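Local coordinates for putative enoyl-CoA hydratase (Streptomyces coelicolor A3, PDB 3G64), which probably acts as an enoyl-CoA hydratase of the crotonase superfamily, adding water across the double bond of 2-enoyl-CoA thioesters, at residues Ala28-Ala33 with Arg63-Ala68; Asn39-Glu44 with Gly73-Gly78; Val116-His121 with Leu133-Arg138; Asp218-Ala223 with Pro272-Arg277. All blocks are in the same frame, centred on the assembly; numbering follows the deposited sequence.

Contact 1. Residues Ala28-Ala33 with Arg63-Ala68; sequences ATVTLA and RALVLA
Ala-28 opens a parallel pairing with strand 64-68, the meeting of the two strands of a beta-alpha-beta unit whose crossover helix is 43-58, in the core of the crotonase fold. Its N donates to Ala-64 O and its carbonyl O receives Val-66 N at 2.8 Å, while its CB rests 4.1 Å from Leu-65 CG. Thr-29 is bridged with Val-66; its backbone is hydrogen-bonded the other way, to Glu-22 of strand 19-24, but its CA leans on Val-66 O in a CA-H...O contact of 3.5 Å. Val-30 repeats the double link of Ala-28: its N meets Val-66 O at 2.8 Å in a bond that is straight at the hydrogen (180°), and its O accepts Ala-68 N. Its two methyls divide the neighbours. CG2, anti to the carbonyl carbon, reaches Leu-65 CD1 at 3.8 Å, whereas CG1 lies 4.2 Å from Leu-67 CD1. On this apolar face, which Ala-28, Val-30, Leu-65 and Leu-67 share, Leu-52 of helix 43-58 packs on Val-30, and Leu-53 and Leu-56 of the same helix on Leu-65. Thr-31 sits on the other face with Thr-29, Val-66 and Ala-68, where helix 205-217 packs on Val-66 and Ala-68; its CG2 touches Ala-68 O. Leu-32 completes the ladder of five backbone bonds, its N donating to Ala-68 O. Its side chain bends back over the same acceptor, with CG 3.5 Å from Ala-68 O, and CD2 ends 4.1 Å from Leu-67 CD1.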
# COMPACT_ATOMS: atom_id res chain seq x y z
N ALA A 28 -11.97 -12.95 -24.41
CA ALA A 28 -10.94 -12.66 -25.39
C ALA A 28 -9.61 -13.25 -24.95
O ALA A 28 -9.23 -13.14 -23.78
CB ALA A 28 -10.80 -11.16 -25.56
N THR A 29 -8.90 -13.89 -25.87
CA THR A 29 -7.52 -14.29 -25.61
C THR A 29 -6.60 -13.53 -26.54
O THR A 29 -6.76 -13.56 -27.76
CB THR A 29 -7.32 -15.81 -25.80
OG1 THR A 29 -8.28 -16.51 -25.00
CG2 THR A 29 -5.92 -16.21 -25.35
N VAL A 30 -5.65 -12.81 -25.95
CA VAL A 30 -4.69 -12.04 -26.73
C VAL A 30 -3.36 -12.73 -26.51
O VAL A 30 -2.81 -12.74 -25.40
CB VAL A 30 -4.62 -10.55 -26.27
CG1 VAL A 30 -3.58 -9.76 -27.10
CG2 VAL A 30 -6.01 -9.88 -26.37
N THR A 31 -2.84 -13.35 -27.56
CA THR A 31 -1.54 -13.97 -27.45
C THR A 31 -0.50 -13.12 -28.15
O THR A 31 -0.63 -12.85 -29.36
CB THR A 31 -1.56 -15.37 -28.04
OG1 THR A 31 -2.67 -16.11 -27.51
CG2 THR A 31 -0.25 -16.07 -27.72
N LEU A 32 0.51 -12.69 -27.41
CA LEU A 32 1.61 -11.93 -27.99
C LEU A 32 2.27 -12.69 -29.13
O LEU A 32 2.42 -13.92 -29.08
CB LEU A 32 2.64 -11.58 -26.93
CG LEU A 32 2.04 -10.77 -25.79
CD1 LEU A 32 3.08 -10.57 -24.72
CD2 LEU A 32 1.52 -9.39 -26.33
N ALA A 33 2.65 -11.96 -30.17
CA ALA A 33 3.35 -12.52 -31.31
C ALA A 33 4.88 -12.65 -31.09
O ALA A 33 5.47 -11.91 -30.27
CB ALA A 33 3.04 -11.68 -32.56
N ARG A 63 -16.24 -10.26 -21.55
CA ARG A 63 -16.45 -10.26 -20.11
C ARG A 63 -15.19 -10.65 -19.38
O ARG A 63 -15.15 -10.63 -18.16
CB ARG A 63 -17.62 -11.20 -19.73
CG ARG A 63 -18.95 -10.83 -20.40
CD ARG A 63 -20.18 -11.63 -19.89
NE ARG A 63 -20.07 -13.09 -20.02
CZ ARG A 63 -20.27 -13.79 -21.15
NH1 ARG A 63 -20.56 -13.18 -22.29
NH2 ARG A 63 -20.15 -15.11 -21.13
N ALA A 64 -14.14 -11.00 -20.13
CA ALA A 64 -12.83 -11.31 -19.55
C ALA A 64 -11.80 -11.35 -20.65
O ALA A 64 -12.10 -11.69 -21.80
CB ALA A 64 -12.84 -12.66 -18.81
N LEU A 65 -10.56 -11.04 -20.30
CA LEU A 65 -9.49 -11.10 -21.27
C LEU A 65 -8.26 -11.76 -20.67
O LEU A 65 -7.81 -11.42 -19.55
CB LEU A 65 -9.18 -9.69 -21.82
CG LEU A 65 -8.08 -9.59 -22.89
CD1 LEU A 65 -8.30 -8.37 -23.78
CD2 LEU A 65 -6.70 -9.54 -22.26
N VAL A 66 -7.72 -12.72 -21.40
CA VAL A 66 -6.47 -13.38 -21.05
C VAL A 66 -5.36 -12.84 -21.93
O VAL A 66 -5.50 -12.75 -23.16
CB VAL A 66 -6.55 -14.90 -21.25
CG1 VAL A 66 -5.20 -15.57 -20.96
CG2 VAL A 66 -7.66 -15.51 -20.38
N LEU A 67 -4.27 -12.44 -21.30
CA LEU A 67 -3.08 -12.00 -22.01
C LEU A 67 -2.03 -13.11 -21.88
O LEU A 67 -1.65 -13.49 -20.79
CB LEU A 67 -2.58 -10.67 -21.41
CG LEU A 67 -1.32 -9.97 -21.98
CD1 LEU A 67 -1.43 -9.76 -23.48
CD2 LEU A 67 -1.05 -8.60 -21.27
N ALA A 68 -1.57 -13.64 -23.01
CA ALA A 68 -0.68 -14.79 -23.00
C ALA A 68 0.50 -14.61 -23.96
O ALA A 68 0.48 -13.71 -24.80
CB ALA A 68 -1.45 -16.03 -23.36

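Contact 2. Residues Asn39-Glu44 with Gly73-Gly78; sequences NALTFE and GFCSGG
Asn-39 ND2 is gripped by two carbonyls of the chain after strand 64-69: it donates to Phe-74 O at 3.0 Å and, beyond the two segments, to Glu-70 O. The loop 73-78 corresponds in position to the one that in crotonase relatives lines the active site and gives a backbone N-H to the oxyanion hole, and it probably does the same here. The amide N comes to Phe-74 O from well above the carbonyl plane, not on a lone pair, in a bond of 151° at the hydrogen. A first torsion of -54° sets CG opposite the carbonyl carbon of Asn-39 and swings ND2 toward Phe-74 O, with CB also close to that oxygen. Further on, Gly-77 O becomes the second fixed point. Leu-41 N donates to it at 2.9 Å, and Ala-40 CA adds a CA-H...O contact of 3.2 Å, while Ala-40 CB sits beside Ser-76 OG. The backbone of Gly-77, with phi 102°, takes a shape in which a CB would jam against the preceding carbonyl, which calls for glycine. Leu-41 and Leu-32 pack around Cys-75, and helix 127-134 touches Leu-41 through Ala-127 and Leu-131. The sulfur itself accepts Gly-77 N within its own loop at 3.5 Å, and Leu-41 CG packs 3.8 Å from Cys-75 SG.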
# COMPACT_ATOMS: atom_id res chain seq x y z
N ASN A 39 8.58 -13.09 -27.53
CA ASN A 39 7.48 -12.16 -27.66
C ASN A 39 7.84 -10.69 -27.44
O ASN A 39 6.99 -9.88 -27.05
CB ASN A 39 6.38 -12.62 -26.73
CG ASN A 39 6.01 -14.07 -26.99
OD1 ASN A 39 5.83 -14.45 -28.16
ND2 ASN A 39 5.89 -14.88 -25.93
N ALA A 40 9.10 -10.35 -27.71
CA ALA A 40 9.53 -8.96 -27.61
C ALA A 40 8.60 -8.03 -28.41
O ALA A 40 8.28 -8.29 -29.58
CB ALA A 40 10.99 -8.79 -28.08
N LEU A 41 8.22 -6.94 -27.77
CA LEU A 41 7.26 -6.01 -28.32
C LEU A 41 7.87 -5.02 -29.32
O LEU A 41 8.97 -4.52 -29.14
CB LEU A 41 6.61 -5.23 -27.18
CG LEU A 41 5.86 -6.06 -26.14
CD1 LEU A 41 5.47 -5.19 -24.93
CD2 LEU A 41 4.65 -6.66 -26.81
N THR A 42 7.10 -4.73 -30.36
CA THR A 42 7.48 -3.73 -31.35
C THR A 42 6.52 -2.53 -31.23
O THR A 42 5.51 -2.61 -30.54
CB THR A 42 7.29 -4.29 -32.72
OG1 THR A 42 5.91 -4.65 -32.87
CG2 THR A 42 8.18 -5.58 -32.92
N PHE A 43 6.82 -1.46 -31.95
CA PHE A 43 5.95 -0.31 -31.97
C PHE A 43 4.55 -0.72 -32.37
O PHE A 43 3.58 -0.23 -31.80
CB PHE A 43 6.48 0.73 -32.98
CG PHE A 43 7.78 1.36 -32.55
CD1 PHE A 43 7.93 1.85 -31.27
CD2 PHE A 43 8.85 1.42 -33.42
CE1 PHE A 43 9.13 2.42 -30.85
CE2 PHE A 43 10.06 1.99 -33.02
CZ PHE A 43 10.19 2.49 -31.73
N GLU A 44 4.44 -1.59 -33.36
CA GLU A 44 3.13 -1.99 -33.90
C GLU A 44 2.34 -2.87 -32.92
O GLU A 44 1.12 -2.85 -32.93
CB GLU A 44 3.28 -2.73 -35.23
CG GLU A 44 3.74 -1.85 -36.38
CD GLU A 44 5.25 -1.59 -36.37
OE1 GLU A 44 6.01 -2.26 -35.60
OE2 GLU A 44 5.69 -0.70 -37.13
N GLY A 73 8.76 -18.21 -22.92
CA GLY A 73 8.37 -17.28 -21.87
C GLY A 73 7.28 -16.29 -22.26
O GLY A 73 6.87 -16.18 -23.41
N PHE A 74 6.83 -15.56 -21.25
CA PHE A 74 5.71 -14.66 -21.44
C PHE A 74 6.08 -13.48 -22.35
O PHE A 74 5.50 -13.33 -23.43
CB PHE A 74 5.19 -14.18 -20.09
CG PHE A 74 4.08 -13.18 -20.20
CD1 PHE A 74 2.81 -13.57 -20.60
CD2 PHE A 74 4.30 -11.84 -19.88
CE1 PHE A 74 1.77 -12.64 -20.68
CE2 PHE A 74 3.27 -10.90 -19.95
CZ PHE A 74 2.01 -11.30 -20.35
N CYS A 75 7.04 -12.66 -21.92
CA CYS A 75 7.41 -11.47 -22.70
C CYS A 75 8.70 -10.88 -22.13
O CYS A 75 8.76 -10.56 -20.94
CB CYS A 75 6.31 -10.39 -22.61
SG CYS A 75 6.64 -8.88 -23.64
N SER A 76 9.71 -10.74 -22.97
CA SER A 76 11.00 -10.17 -22.56
C SER A 76 11.04 -8.64 -22.58
O SER A 76 12.05 -8.04 -22.24
CB SER A 76 12.11 -10.70 -23.47
OG SER A 76 11.85 -10.27 -24.81
N GLY A 77 9.94 -8.00 -22.97
CA GLY A 77 9.90 -6.55 -23.02
C GLY A 77 10.06 -5.99 -24.40
O GLY A 77 9.84 -6.68 -25.41
N GLY A 78 10.45 -4.72 -24.47
CA GLY A 78 10.61 -4.06 -25.76
C GLY A 78 11.80 -4.62 -26.54
O GLY A 78 12.86 -4.91 -25.98

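Contact 3. Residues Val116-His121 with Leu133-Arg138; sequences VIAALH and LAADFR
Strands 116-120 and 137-140 run parallel, with Ile-117 bridged to Phe-137 and Ala-118 to Arg-138. Ala-118 N donates to Phe-137 O at 2.8 Å, and Val-116 O takes Phe-137 N at 3.1 Å together with a weak bond from Asp-136 N. Helix 127-134 lies on the connection between these neighbouring parallel strands, a beta-alpha-beta crossover in the crotonase-fold sheet. At its end Ala-135 turns CB onto Ala-118 CB and Val-116 CG1, and Ile-117 CG1 meets Phe-137 CD2 on the other face. Asp-136 reaches back across the start of strand 116-120: OD2 receives Val-116 N at 2.7 Å through its anti lone pair and forms a salt bridge with Lys-228, while OD1 pairs with Arg-110. Replacing Asp-136 by an alanine is likely to leave Val-116 N without this acceptor and both cations without their shared carboxylate. Arg-138 packs CB and CG beside Leu-120 CD1, then bends at its third torsion (-64°), which brings NH2 back to Ala-135 O at 2.8 Å and to Ala-132 O, while NE donates to Leu-195 O. Two cations and a strand N-H for Asp-136, and backbone carbonyls for Arg-138, tie the turn after helix 127-134 to the sheet, next to the second subunit.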
# COMPACT_ATOMS: atom_id res chain seq x y z
N VAL A 116 -8.73 -8.54 -16.56
CA VAL A 116 -7.65 -8.96 -17.43
C VAL A 116 -6.79 -9.93 -16.63
O VAL A 116 -6.46 -9.67 -15.47
CB VAL A 116 -6.82 -7.73 -17.88
CG1 VAL A 116 -5.54 -8.17 -18.61
CG2 VAL A 116 -7.70 -6.83 -18.76
N ILE A 117 -6.46 -11.07 -17.25
CA ILE A 117 -5.69 -12.12 -16.59
C ILE A 117 -4.40 -12.37 -17.38
O ILE A 117 -4.43 -12.63 -18.58
CB ILE A 117 -6.54 -13.42 -16.57
CG1 ILE A 117 -7.86 -13.15 -15.83
CG2 ILE A 117 -5.74 -14.61 -16.01
CD1 ILE A 117 -9.01 -13.91 -16.40
N ALA A 118 -3.25 -12.27 -16.71
CA ALA A 118 -1.97 -12.60 -17.37
C ALA A 118 -1.57 -14.04 -17.08
O ALA A 118 -1.49 -14.45 -15.90
CB ALA A 118 -0.87 -11.62 -16.93
N ALA A 119 -1.36 -14.80 -18.14
CA ALA A 119 -0.99 -16.22 -18.02
C ALA A 119 0.53 -16.27 -18.09
O ALA A 119 1.11 -16.14 -19.18
CB ALA A 119 -1.61 -17.03 -19.19
N LEU A 120 1.19 -16.45 -16.95
CA LEU A 120 2.64 -16.24 -16.88
C LEU A 120 3.46 -17.52 -16.78
O LEU A 120 3.07 -18.47 -16.09
CB LEU A 120 3.00 -15.36 -15.68
CG LEU A 120 2.33 -13.97 -15.56
CD1 LEU A 120 2.79 -13.34 -14.27
CD2 LEU A 120 2.74 -13.12 -16.74
N HIS A 121 4.63 -17.50 -17.41
CA HIS A 121 5.59 -18.61 -17.37
C HIS A 121 6.89 -18.03 -17.93
O HIS A 121 6.86 -17.05 -18.69
CB HIS A 121 5.12 -19.78 -18.23
CG HIS A 121 4.87 -19.40 -19.66
ND1 HIS A 121 5.79 -19.63 -20.67
CD2 HIS A 121 3.82 -18.77 -20.25
CE1 HIS A 121 5.31 -19.16 -21.81
NE2 HIS A 121 4.12 -18.63 -21.58
N LEU A 133 1.94 -6.80 -14.27
CA LEU A 133 1.59 -6.08 -13.05
C LEU A 133 0.26 -5.32 -13.19
O LEU A 133 -0.48 -5.15 -12.23
CB LEU A 133 2.75 -5.10 -12.72
CG LEU A 133 2.72 -4.27 -11.44
CD1 LEU A 133 2.76 -5.21 -10.23
CD2 LEU A 133 3.92 -3.32 -11.45
N ALA A 134 -0.06 -4.86 -14.40
CA ALA A 134 -1.27 -4.08 -14.61
C ALA A 134 -2.54 -4.95 -14.65
O ALA A 134 -3.64 -4.49 -14.35
CB ALA A 134 -1.17 -3.24 -15.89
N ALA A 135 -2.36 -6.21 -15.00
CA ALA A 135 -3.47 -7.16 -15.06
C ALA A 135 -4.16 -7.26 -13.71
O ALA A 135 -3.55 -7.01 -12.65
CB ALA A 135 -2.95 -8.58 -15.50
N ASP A 136 -5.44 -7.60 -13.73
CA ASP A 136 -6.15 -7.81 -12.48
C ASP A 136 -5.69 -9.08 -11.80
O ASP A 136 -5.61 -9.14 -10.54
CB ASP A 136 -7.65 -7.82 -12.77
CG ASP A 136 -8.09 -6.54 -13.48
OD1 ASP A 136 -8.10 -5.48 -12.80
OD2 ASP A 136 -8.35 -6.56 -14.71
N PHE A 137 -5.36 -10.10 -12.61
CA PHE A 137 -4.92 -11.40 -12.09
C PHE A 137 -3.63 -11.83 -12.77
O PHE A 137 -3.48 -11.66 -13.99
CB PHE A 137 -5.98 -12.51 -12.28
CG PHE A 137 -7.29 -12.25 -11.57
CD1 PHE A 137 -7.55 -12.81 -10.33
CD2 PHE A 137 -8.26 -11.46 -12.16
CE1 PHE A 137 -8.76 -12.59 -9.68
CE2 PHE A 137 -9.49 -11.21 -11.52
CZ PHE A 137 -9.73 -11.78 -10.28
N ARG A 138 -2.69 -12.38 -11.98
CA ARG A 138 -1.49 -13.03 -12.50
C ARG A 138 -1.53 -14.53 -12.13
O ARG A 138 -1.37 -14.92 -10.97
CB ARG A 138 -0.22 -12.37 -11.98
CG ARG A 138 0.10 -10.97 -12.64
CD ARG A 138 0.93 -10.06 -11.72
NE ARG A 138 0.14 -9.74 -10.53
CZ ARG A 138 -0.89 -8.89 -10.52
NH1 ARG A 138 -1.58 -8.72 -9.40
NH2 ARG A 138 -1.24 -8.21 -11.61

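Contact 4. Residues Asp218-Ala223 with Pro272-Arg277; sequences DGPALA and PKWQGR
Pro-220 lies flat against the indole of Trp-274, and this is the tight half of the meeting between the start of helix 221-234 and the C-terminal tail that follows helix 257-267. Pro-220 CD sits 3.8 Å from the centroid of the five-membered ring of Trp-274, only 3° off the ring normal, a CH-pi contact, while Pro-220 CB meets Trp-274 CE3 at 3.8 Å. The two side chains run side by side. With CG opposite the carbonyl carbon (chi1 -51°) the indole is directed at Pro-220, and Pro-272 CB lies over the opposite face toward the rim, which puts a proline on each face. At the ring edge Asp-218 O approaches Trp-274 CD1 to 3.3 Å. With a leucine at Trp-274, Pro-220 would probably lose the flat partner of its CH-pi contact, and a gap would open toward Pro-272. Gly-276 fits closely too: with positive phi, and a CB that would run into Ala-221 CB, it brings its CA to 3.8 Å from Ala-221 N. Beyond, the contact thins. Leu-222 CB touches Gly-276 O, and its CD2 comes no nearer to Arg-277 CA than 4.4 Å. On the solvent side a water donates to Asp-218 O at 2.9 Å and weakly accepts from Trp-274 N. Thr-151 and Arg-152 of the second subunit pack on Pro-220 and Trp-274. The tail is therefore joined to the helix start mainly by apolar fit, with one water bridging weakly, while Asp-258 of the preceding helix 257-267 accepts the backbone N-H groups of Gln-275 and Gly-276.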
# COMPACT_ATOMS: atom_id res chain seq x y z
N ASP A 218 -18.64 -16.28 -16.45
CA ASP A 218 -19.87 -16.95 -16.05
C ASP A 218 -20.57 -16.19 -14.93
O ASP A 218 -21.71 -16.50 -14.57
CB ASP A 218 -19.57 -18.37 -15.58
CG ASP A 218 -19.33 -19.35 -16.74
OD1 ASP A 218 -19.72 -19.05 -17.90
OD2 ASP A 218 -18.75 -20.43 -16.49
N GLY A 219 -19.88 -15.20 -14.35
CA GLY A 219 -20.40 -14.47 -13.21
C GLY A 219 -21.13 -13.20 -13.62
O GLY A 219 -21.36 -12.97 -14.81
N PRO A 220 -21.51 -12.38 -12.62
CA PRO A 220 -22.24 -11.15 -12.92
C PRO A 220 -21.28 -10.04 -13.43
O PRO A 220 -20.54 -9.43 -12.65
CB PRO A 220 -22.86 -10.78 -11.56
CG PRO A 220 -21.92 -11.32 -10.56
CD PRO A 220 -21.28 -12.56 -11.18
N ALA A 221 -21.33 -9.78 -14.74
CA ALA A 221 -20.34 -8.97 -15.44
C ALA A 221 -20.30 -7.52 -14.96
O ALA A 221 -19.21 -6.97 -14.74
CB ALA A 221 -20.58 -9.02 -16.98
N LEU A 222 -21.46 -6.90 -14.82
CA LEU A 222 -21.53 -5.52 -14.35
C LEU A 222 -20.93 -5.39 -12.95
O LEU A 222 -20.12 -4.49 -12.70
CB LEU A 222 -22.96 -4.99 -14.39
CG LEU A 222 -23.05 -3.48 -14.25
CD1 LEU A 222 -22.24 -2.77 -15.38
CD2 LEU A 222 -24.51 -3.02 -14.23
N ALA A 223 -21.32 -6.29 -12.05
CA ALA A 223 -20.71 -6.35 -10.72
C ALA A 223 -19.18 -6.48 -10.76
O ALA A 223 -18.48 -5.78 -10.00
CB ALA A 223 -21.33 -7.48 -9.88
N PRO A 272 -28.05 -19.06 -9.46
CA PRO A 272 -28.52 -17.84 -10.13
C PRO A 272 -28.11 -17.90 -11.58
O PRO A 272 -27.10 -18.51 -11.88
CB PRO A 272 -27.74 -16.72 -9.43
CG PRO A 272 -26.97 -17.36 -8.32
CD PRO A 272 -26.87 -18.83 -8.63
N LYS A 273 -28.90 -17.33 -12.47
CA LYS A 273 -28.47 -17.18 -13.85
C LYS A 273 -28.16 -15.69 -14.10
O LYS A 273 -29.07 -14.87 -14.24
CB LYS A 273 -29.54 -17.69 -14.82
CG LYS A 273 -29.69 -19.22 -14.82
CD LYS A 273 -30.85 -19.69 -15.70
CE LYS A 273 -30.98 -21.21 -15.69
NZ LYS A 273 -31.73 -21.74 -16.87
N TRP A 274 -26.88 -15.35 -14.11
CA TRP A 274 -26.47 -13.94 -14.25
C TRP A 274 -26.65 -13.44 -15.68
O TRP A 274 -26.50 -14.20 -16.63
CB TRP A 274 -25.01 -13.79 -13.86
CG TRP A 274 -24.65 -14.37 -12.53
CD1 TRP A 274 -23.82 -15.43 -12.30
CD2 TRP A 274 -25.10 -13.93 -11.23
NE1 TRP A 274 -23.71 -15.67 -10.95
CE2 TRP A 274 -24.48 -14.76 -10.28
CE3 TRP A 274 -25.95 -12.92 -10.80
CZ2 TRP A 274 -24.69 -14.60 -8.91
CZ3 TRP A 274 -26.14 -12.75 -9.44
CH2 TRP A 274 -25.51 -13.58 -8.51
N GLN A 275 -26.96 -12.15 -15.82
CA GLN A 275 -27.06 -11.51 -17.13
C GLN A 275 -26.10 -10.32 -17.32
O GLN A 275 -25.99 -9.79 -18.43
CB GLN A 275 -28.49 -11.01 -17.37
CG GLN A 275 -29.59 -12.07 -17.30
CD GLN A 275 -29.56 -13.00 -18.49
OE1 GLN A 275 -28.99 -12.67 -19.53
NE2 GLN A 275 -30.19 -14.17 -18.36
N GLY A 276 -25.46 -9.86 -16.25
CA GLY A 276 -24.55 -8.71 -16.34
C GLY A 276 -25.25 -7.38 -16.55
O GLY A 276 -24.75 -6.53 -17.28
N ARG A 277 -26.42 -7.21 -15.92
CA ARG A 277 -27.21 -5.99 -16.00
C ARG A 277 -28.26 -5.98 -14.88
O ARG A 277 -28.09 -6.71 -13.89
CB ARG A 277 -27.88 -5.85 -17.36
CG ARG A 277 -28.75 -7.04 -17.75
CD ARG A 277 -29.54 -6.79 -19.03
NE ARG A 277 -30.33 -7.96 -19.39
CZ ARG A 277 -30.01 -8.83 -20.34
NH1 ARG A 277 -30.79 -9.88 -20.58
NH2 ARG A 277 -28.90 -8.65 -21.07
O HOH W 1 -24.37 -17.69 -14.77

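How the contacts relate
Contacts 1 and 3 belong to one sheet: strands 64-69 and 116-120 are neighbours in it, Leu-65 and Leu-67 exchange probable hydrogen bonds with Ile-117, and the centres lie about 10 Å apart. Contact 2 lies past the C-terminal ends of strands 27-32 and 64-69. Along the chain its segments alternate with those of contact 1, and Phe-74 packs on Ala-119 and Leu-120 of contact 3. Contact 4 stands apart, with its centre about 34 Å from that of contact 2, across the chain centre, though Arg-63 touches Ala-221. The sheet core thus joins the probable active-site loop at one end, while contacts 3 and 4 both reach the second subunit.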